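Local coordinates for MccB protein (Escherichia coli, PDB 3H5N) that initiates biosynthesis of the peptide antibiotic microcin C7, binding ATP in a fold related to that of ubiquitin E1 and probably acting as a nucleotidyltransferase, at residues I145-N150 and I188-I193; D5-R10 and I49-Y54. All coordinates share one frame; numbering follows the deposited sequence.

Contact 1. Residues I145-N150 and I188-I193; sequences IILIDN and ISVSEI. With ATP (adenosine-5'-triphosphate), chain G.
Leu-147 and Val-190 meet where two parallel strands, 145-149 and 189-193, run side by side, their axes 4.4 Å apart. Leu-147 holds CG anti to its carbonyl carbon; chi1 -54° and chi2 165° together bring CD1 to Val-190 CG1 at 3.7 Å. On the same face Ile-145 reaches back toward the loop residue Ile-188, the two crossing at an angle with their CD1 methyls 4.0 Å apart; Ala-138 of helix 128-140 touches both. The other face carries Ile-146, Ile-148 and Ile-193. Ile-193 lies alongside Ile-148, its CB against CG1 of that neighbour, while its own CG1, anti to the carbonyl carbon (chi1 -61°), carries CD1 back to the CG2 branch of Ile-146. One isoleucine thus bridges two residues of the adjacent strand.

Between these two faces the backbones form a parallel ladder. Ile-145 N and Leu-147 N donate to Ser-189 O and Ser-191 O, and Ser-191 N and Ile-193 N return bonds to Ile-145 O and Leu-147 O, each at 2.8 Å. The last bond, Asp-149 N to Ile-193 O, is weak at 3.4 Å. The Asp-149 carboxylate is carried clear of strand 189-193, and its oxygens divide the ribose diol of ATP: O2' donates to OD1 at 2.7 Å and O3' donates to OD2 at 2.7 Å. Backbone amides of Asp-151 and Cys-126 also bond OD1 and OD2, so each oxygen has two donors and the carboxylate's rotation is fixed. Glu-192 OE1 is hydrogen-bonded to Thr-174 OG1 of helix 173-184, the connection in this beta-alpha-beta unit. An acidic residue following the hydrophobic run 145-148, holding both ribose hydroxyls, is characteristic of the Rossmann-type nucleotide site of ThiF/E1 enzymes.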
loop_
_atom_site.group_PDB
_atom_site.type_symbol
_atom_site.label_atom_id
_atom_site.label_comp_id
_atom_site.label_asym_id
_atom_site.label_seq_id
_atom_site.Cartn_x
_atom_site.Cartn_y
_atom_site.Cartn_z
ATOM N N ILE A 145 28.038 15.356 4.266
ATOM C CA ILE A 145 27.254 15.806 3.124
ATOM C C ILE A 145 26.709 17.194 3.401
ATOM O O ILE A 145 26.078 17.429 4.437
ATOM C CB ILE A 145 26.113 14.823 2.777
ATOM C CG1 ILE A 145 26.671 13.425 2.499
ATOM C CG2 ILE A 145 25.316 15.322 1.557
ATOM C CD1 ILE A 145 25.590 12.337 2.400
ATOM N N ILE A 146 26.976 18.095 2.460
ATOM C CA ILE A 146 26.544 19.484 2.508
ATOM C C ILE A 146 25.453 19.757 1.468
ATOM O O ILE A 146 25.687 19.659 0.253
ATOM C CB ILE A 146 27.747 20.421 2.308
ATOM C CG1 ILE A 146 28.822 20.098 3.363
ATOM C CG2 ILE A 146 27.303 21.887 2.288
ATOM C CD1 ILE A 146 30.075 20.860 3.220
ATOM N N LEU A 147 24.264 20.101 1.957
ATOM C CA LEU A 147 23.089 20.296 1.108
ATOM C C LEU A 147 22.883 21.759 0.754
ATOM O O LEU A 147 22.754 22.602 1.638
ATOM C CB LEU A 147 21.840 19.756 1.809
ATOM C CG LEU A 147 21.985 18.303 2.264
ATOM C CD1 LEU A 147 20.887 17.959 3.264
ATOM C CD2 LEU A 147 21.970 17.363 1.057
ATOM N N ILE A 148 22.852 22.063 -0.542
ATOM C CA ILE A 148 22.638 23.439 -0.973
ATOM C C ILE A 148 21.411 23.577 -1.875
ATOM O O ILE A 148 21.314 22.956 -2.929
ATOM C CB ILE A 148 23.913 24.052 -1.608
ATOM C CG1 ILE A 148 25.060 24.034 -0.596
ATOM C CG2 ILE A 148 23.658 25.488 -2.069
ATOM C CD1 ILE A 148 26.448 24.099 -1.208
ATOM N N ASP A 149 20.476 24.403 -1.422
ATOM C CA ASP A 149 19.273 24.744 -2.158
ATOM C C ASP A 149 18.655 25.931 -1.413
ATOM O O ASP A 149 19.019 26.200 -0.264
ATOM C CB ASP A 149 18.290 23.559 -2.163
ATOM C CG ASP A 149 17.415 23.529 -3.407
ATOM O OD1 ASP A 149 16.587 24.447 -3.606
ATOM O OD2 ASP A 149 17.551 22.584 -4.206
ATOM N N ASN A 150 17.722 26.628 -2.059
ATOM C CA ASN A 150 16.959 27.676 -1.381
ATOM C C ASN A 150 15.447 27.525 -1.602
ATOM O O ASN A 150 14.673 28.433 -1.283
ATOM C CB ASN A 150 17.447 29.071 -1.816
ATOM C CG ASN A 150 17.381 30.111 -0.688
ATOM O OD1 ASN A 150 17.527 29.788 0.496
ATOM N ND2 ASN A 150 17.168 31.367 -1.062
ATOM N N ILE A 188 26.915 9.609 10.101
ATOM C CA ILE A 188 27.548 10.658 9.294
ATOM C C ILE A 188 27.126 12.062 9.704
ATOM O O ILE A 188 26.215 12.240 10.499
ATOM C CB ILE A 188 27.262 10.475 7.785
ATOM C CG1 ILE A 188 25.777 10.713 7.501
ATOM C CG2 ILE A 188 27.715 9.091 7.322
ATOM C CD1 ILE A 188 25.408 10.658 6.043
ATOM N N SER A 189 27.799 13.042 9.110
ATOM C CA SER A 189 27.556 14.457 9.305
ATOM C C SER A 189 26.849 15.068 8.089
ATOM O O SER A 189 27.252 14.852 6.944
ATOM C CB SER A 189 28.895 15.141 9.524
ATOM O OG SER A 189 28.747 16.527 9.635
ATOM N N VAL A 190 25.807 15.852 8.341
ATOM C CA VAL A 190 25.044 16.468 7.261
ATOM C C VAL A 190 24.793 17.933 7.587
ATOM O O VAL A 190 24.241 18.243 8.638
ATOM C CB VAL A 190 23.678 15.728 7.011
ATOM C CG1 VAL A 190 22.914 16.379 5.872
ATOM C CG2 VAL A 190 23.892 14.228 6.728
ATOM N N SER A 191 25.209 18.823 6.685
ATOM C CA SER A 191 24.993 20.270 6.820
ATOM C C SER A 191 24.117 20.814 5.704
ATOM O O SER A 191 23.907 20.145 4.693
ATOM C CB SER A 191 26.324 21.012 6.777
ATOM O OG SER A 191 26.957 20.972 8.028
ATOM N N GLU A 192 23.609 22.033 5.903
ATOM C CA GLU A 192 22.801 22.732 4.904
ATOM C C GLU A 192 23.328 24.140 4.702
ATOM O O GLU A 192 23.806 24.786 5.637
ATOM C CB GLU A 192 21.333 22.887 5.321
ATOM C CG GLU A 192 20.723 21.802 6.176
ATOM C CD GLU A 192 19.371 22.228 6.724
ATOM O OE1 GLU A 192 18.590 22.847 5.968
ATOM O OE2 GLU A 192 19.080 21.949 7.907
ATOM N N ILE A 193 23.181 24.627 3.477
ATOM C CA ILE A 193 23.406 26.026 3.172
ATOM C C ILE A 193 22.236 26.521 2.332
ATOM O O ILE A 193 21.947 25.968 1.262
ATOM C CB ILE A 193 24.734 26.241 2.421
ATOM C CG1 ILE A 193 25.915 25.762 3.277
ATOM C CG2 ILE A 193 24.897 27.712 2.006
ATOM C CD1 ILE A 193 27.257 25.850 2.580
HETATM P PG ATP G . 10.275 20.563 -10.723
HETATM O O1G ATP G . 9.172 21.261 -9.967
HETATM O O2G ATP G . 9.842 19.291 -11.414
HETATM O O3G ATP G . 11.136 21.442 -11.600
HETATM P PB ATP G . 12.105 21.007 -8.605
HETATM O O1B ATP G . 11.541 20.962 -7.206
HETATM O O2B ATP G . 12.351 22.351 -9.261
HETATM O O3B ATP G . 11.243 20.025 -9.543
HETATM P PA ATP G . 14.404 19.793 -9.763
HETATM O O1A ATP G . 14.147 18.304 -9.911
HETATM O O2A ATP G . 14.262 20.724 -10.939
HETATM O O3A ATP G . 13.518 20.259 -8.508
HETATM O "O5'" ATP G . 15.892 19.989 -9.166
HETATM C "C5'" ATP G . 16.573 21.244 -9.222
HETATM C "C4'" ATP G . 16.816 21.700 -7.796
HETATM O "O4'" ATP G . 17.948 22.570 -7.794
HETATM C "C3'" ATP G . 15.640 22.472 -7.198
HETATM O "O3'" ATP G . 15.446 22.043 -5.833
HETATM C "C2'" ATP G . 16.075 23.931 -7.245
HETATM O "O2'" ATP G . 15.586 24.699 -6.140
HETATM C "C1'" ATP G . 17.591 23.825 -7.200
HETATM N N9 ATP G . 18.235 24.912 -7.965
HETATM C C8 ATP G . 18.022 25.216 -9.261
HETATM N N7 ATP G . 18.800 26.260 -9.636
HETATM C C5 ATP G . 19.515 26.630 -8.556
HETATM C C6 ATP G . 20.526 27.665 -8.253
HETATM N N6 ATP G . 20.904 28.522 -9.220
HETATM N N1 ATP G . 21.037 27.720 -7.001
HETATM C C2 ATP G . 20.653 26.858 -6.028
HETATM N N3 ATP G . 19.733 25.890 -6.227
HETATM C C4 ATP G . 19.144 25.736 -7.451
#

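Contact 2. Residues D5-R10 and I49-Y54; sequences DYILGR and ITPSSY
Tyr-6 and Ser-52 are joined by two backbone hydrogen bonds, a single antiparallel bridge of the hydrogen-bonded kind. Tyr-6 N donates to Ser-52 O and Ser-52 N to Tyr-6 O, both at 2.8 Å; the first is nearly straight at hydrogen (168°), although its donor stands well above the carbonyl plane. Pro-51 CA adds a CH contact to Tyr-6 O at 3.3 Å. Within the loop, Ser-52 OG donates to Thr-50 O.

Two waters extend the polar contact. The Asp-5 carboxylate lies along the 51-53 backbone, and one water donates to its OD1 and accepts from Ser-53 N, 2.9 Å away; Ser-53 OG caps Ala-56 N of helix 54-58. The other donates to both Leu-8 O and Ile-49 O.

Side-chain packing is modest. Ile-7 has CG1 anti to the backbone N (chi1 -158°), which lays that carbon against the carbonyl oxygen Ile-49 O at 3.5 Å. The apolar pairs are Ile-7 CD1 with Pro-51 CD and Leu-8 CD2 with Ile-49 CG1; Ile-285 and Leu-284 of the second subunit pack on Leu-8 and Ile-49, respectively. Backbone bonds and bridging waters give this surface join its direction, and side chains add van der Waals contact.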
loop_
_atom_site.group_PDB
_atom_site.type_symbol
_atom_site.label_atom_id
_atom_site.label_comp_id
_atom_site.label_asym_id
_atom_site.label_seq_id
_atom_site.Cartn_x
_atom_site.Cartn_y
_atom_site.Cartn_z
ATOM N N ASP A 5 46.560 -16.507 3.005
ATOM C CA ASP A 5 45.268 -17.101 2.703
ATOM C C ASP A 5 44.515 -16.405 1.576
ATOM O O ASP A 5 44.543 -15.175 1.444
ATOM C CB ASP A 5 44.391 -17.126 3.955
ATOM C CG ASP A 5 44.743 -18.265 4.892
ATOM O OD1 ASP A 5 45.610 -19.096 4.538
ATOM O OD2 ASP A 5 44.137 -18.344 5.987
ATOM N N TYR A 6 43.852 -17.217 0.760
ATOM C CA TYR A 6 42.900 -16.730 -0.222
ATOM C C TYR A 6 41.554 -17.374 0.055
ATOM O O TYR A 6 41.473 -18.466 0.642
ATOM C CB TYR A 6 43.362 -17.055 -1.646
ATOM C CG TYR A 6 44.565 -16.253 -2.090
ATOM C CD1 TYR A 6 45.857 -16.710 -1.843
ATOM C CD2 TYR A 6 44.408 -15.037 -2.771
ATOM C CE1 TYR A 6 46.962 -15.982 -2.242
ATOM C CE2 TYR A 6 45.513 -14.301 -3.181
ATOM C CZ TYR A 6 46.784 -14.784 -2.912
ATOM O OH TYR A 6 47.887 -14.074 -3.316
ATOM N N ILE A 7 40.494 -16.688 -0.349
ATOM C CA ILE A 7 39.156 -17.181 -0.119
ATOM C C ILE A 7 38.290 -16.902 -1.350
ATOM O O ILE A 7 38.407 -15.849 -1.984
ATOM C CB ILE A 7 38.562 -16.589 1.192
ATOM C CG1 ILE A 7 37.441 -17.479 1.730
ATOM C CG2 ILE A 7 38.164 -15.096 1.016
ATOM C CD1 ILE A 7 36.696 -16.913 2.953
ATOM N N LEU A 8 37.443 -17.858 -1.700
ATOM C CA LEU A 8 36.522 -17.666 -2.797
ATOM C C LEU A 8 35.479 -16.603 -2.463
ATOM O O LEU A 8 34.809 -16.657 -1.413
ATOM C CB LEU A 8 35.842 -18.998 -3.164
ATOM C CG LEU A 8 35.033 -19.035 -4.459
ATOM C CD1 LEU A 8 35.977 -19.076 -5.665
ATOM C CD2 LEU A 8 34.073 -20.224 -4.476
ATOM N N GLY A 9 35.348 -15.638 -3.367
ATOM C CA GLY A 9 34.311 -14.613 -3.300
ATOM C C GLY A 9 32.911 -15.190 -3.219
ATOM O O GLY A 9 32.555 -16.147 -3.907
ATOM N N ARG A 10 32.115 -14.598 -2.348
ATOM C CA ARG A 10 30.757 -15.021 -2.141
ATOM C C ARG A 10 29.892 -14.696 -3.362
ATOM O O ARG A 10 28.880 -15.338 -3.609
ATOM C CB ARG A 10 30.273 -14.252 -0.935
ATOM C CG ARG A 10 29.316 -14.923 -0.136
ATOM C CD ARG A 10 29.906 -16.021 0.725
ATOM N NE ARG A 10 28.798 -16.924 0.970
ATOM C CZ ARG A 10 27.939 -16.815 1.975
ATOM N NH1 ARG A 10 28.076 -15.863 2.887
ATOM N NH2 ARG A 10 26.945 -17.686 2.072
ATOM N N ILE A 49 37.037 -22.337 -0.787
ATOM C CA ILE A 49 35.804 -21.972 -0.085
ATOM C C ILE A 49 36.131 -21.526 1.331
ATOM O O ILE A 49 35.600 -20.506 1.791
ATOM C CB ILE A 49 34.731 -23.113 -0.110
ATOM C CG1 ILE A 49 34.095 -23.184 -1.499
ATOM C CG2 ILE A 49 33.639 -22.840 0.912
ATOM C CD1 ILE A 49 33.341 -24.487 -1.815
ATOM N N THR A 50 37.001 -22.298 2.002
ATOM C CA THR A 50 37.628 -21.933 3.278
ATOM C C THR A 50 38.949 -21.207 3.023
ATOM O O THR A 50 39.646 -21.500 2.029
ATOM C CB THR A 50 37.872 -23.181 4.219
ATOM O OG1 THR A 50 39.048 -23.906 3.815
ATOM C CG2 THR A 50 36.691 -24.108 4.208
ATOM N N PRO A 51 39.302 -20.246 3.894
ATOM C CA PRO A 51 40.493 -19.432 3.620
ATOM C C PRO A 51 41.754 -20.284 3.670
ATOM O O PRO A 51 42.018 -20.941 4.682
ATOM C CB PRO A 51 40.476 -18.388 4.738
ATOM C CG PRO A 51 39.714 -19.013 5.845
ATOM C CD PRO A 51 38.649 -19.847 5.153
ATOM N N SER A 52 42.507 -20.285 2.573
ATOM C CA SER A 52 43.567 -21.273 2.350
ATOM C C SER A 52 44.701 -20.657 1.552
ATOM O O SER A 52 44.452 -19.915 0.593
ATOM C CB SER A 52 43.023 -22.467 1.544
ATOM O OG SER A 52 41.856 -23.003 2.137
ATOM N N SER A 53 45.942 -20.952 1.944
ATOM C CA SER A 53 47.107 -20.639 1.109
ATOM C C SER A 53 47.060 -21.445 -0.191
ATOM O O SER A 53 46.315 -22.427 -0.308
ATOM C CB SER A 53 48.424 -20.883 1.858
ATOM O OG SER A 53 48.677 -22.270 2.050
ATOM N N TYR A 54 47.831 -21.003 -1.187
ATOM C CA TYR A 54 47.944 -21.712 -2.444
ATOM C C TYR A 54 48.356 -23.169 -2.181
ATOM O O TYR A 54 47.728 -24.099 -2.704
ATOM C CB TYR A 54 48.918 -20.966 -3.379
ATOM C CG TYR A 54 49.278 -21.691 -4.650
ATOM C CD1 TYR A 54 48.569 -21.482 -5.824
ATOM C CD2 TYR A 54 50.352 -22.575 -4.682
ATOM C CE1 TYR A 54 48.917 -22.153 -7.001
ATOM C CE2 TYR A 54 50.701 -23.233 -5.827
ATOM C CZ TYR A 54 49.975 -23.031 -6.983
ATOM O OH TYR A 54 50.337 -23.700 -8.128
HETATM O O HOH W 1 46.009 -21.886 4.668
HETATM O O HOH W 2 34.187 -18.722 0.346
#

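In the fold
The two contacts lie in different parts of the chain, their centres about 42 Å apart and their nearest atoms about 25 Å, and they share no element. Contact 1 is partly buried, at the outer edge of the large mixed sheet, where strand 189-194 is the last strand within the chain; aliphatic groups line both faces, with Ser-191 and Glu-192 among them, and the ligand bonds are at the Asp-149 end. Contact 2 is a surface contact near the N-terminus, where a loop flanks a small two-stranded sheet and water takes part in the joining. Neighbours differ too: the second subunit reaches contact 2, whereas no other protein chain touches the segments of contact 1.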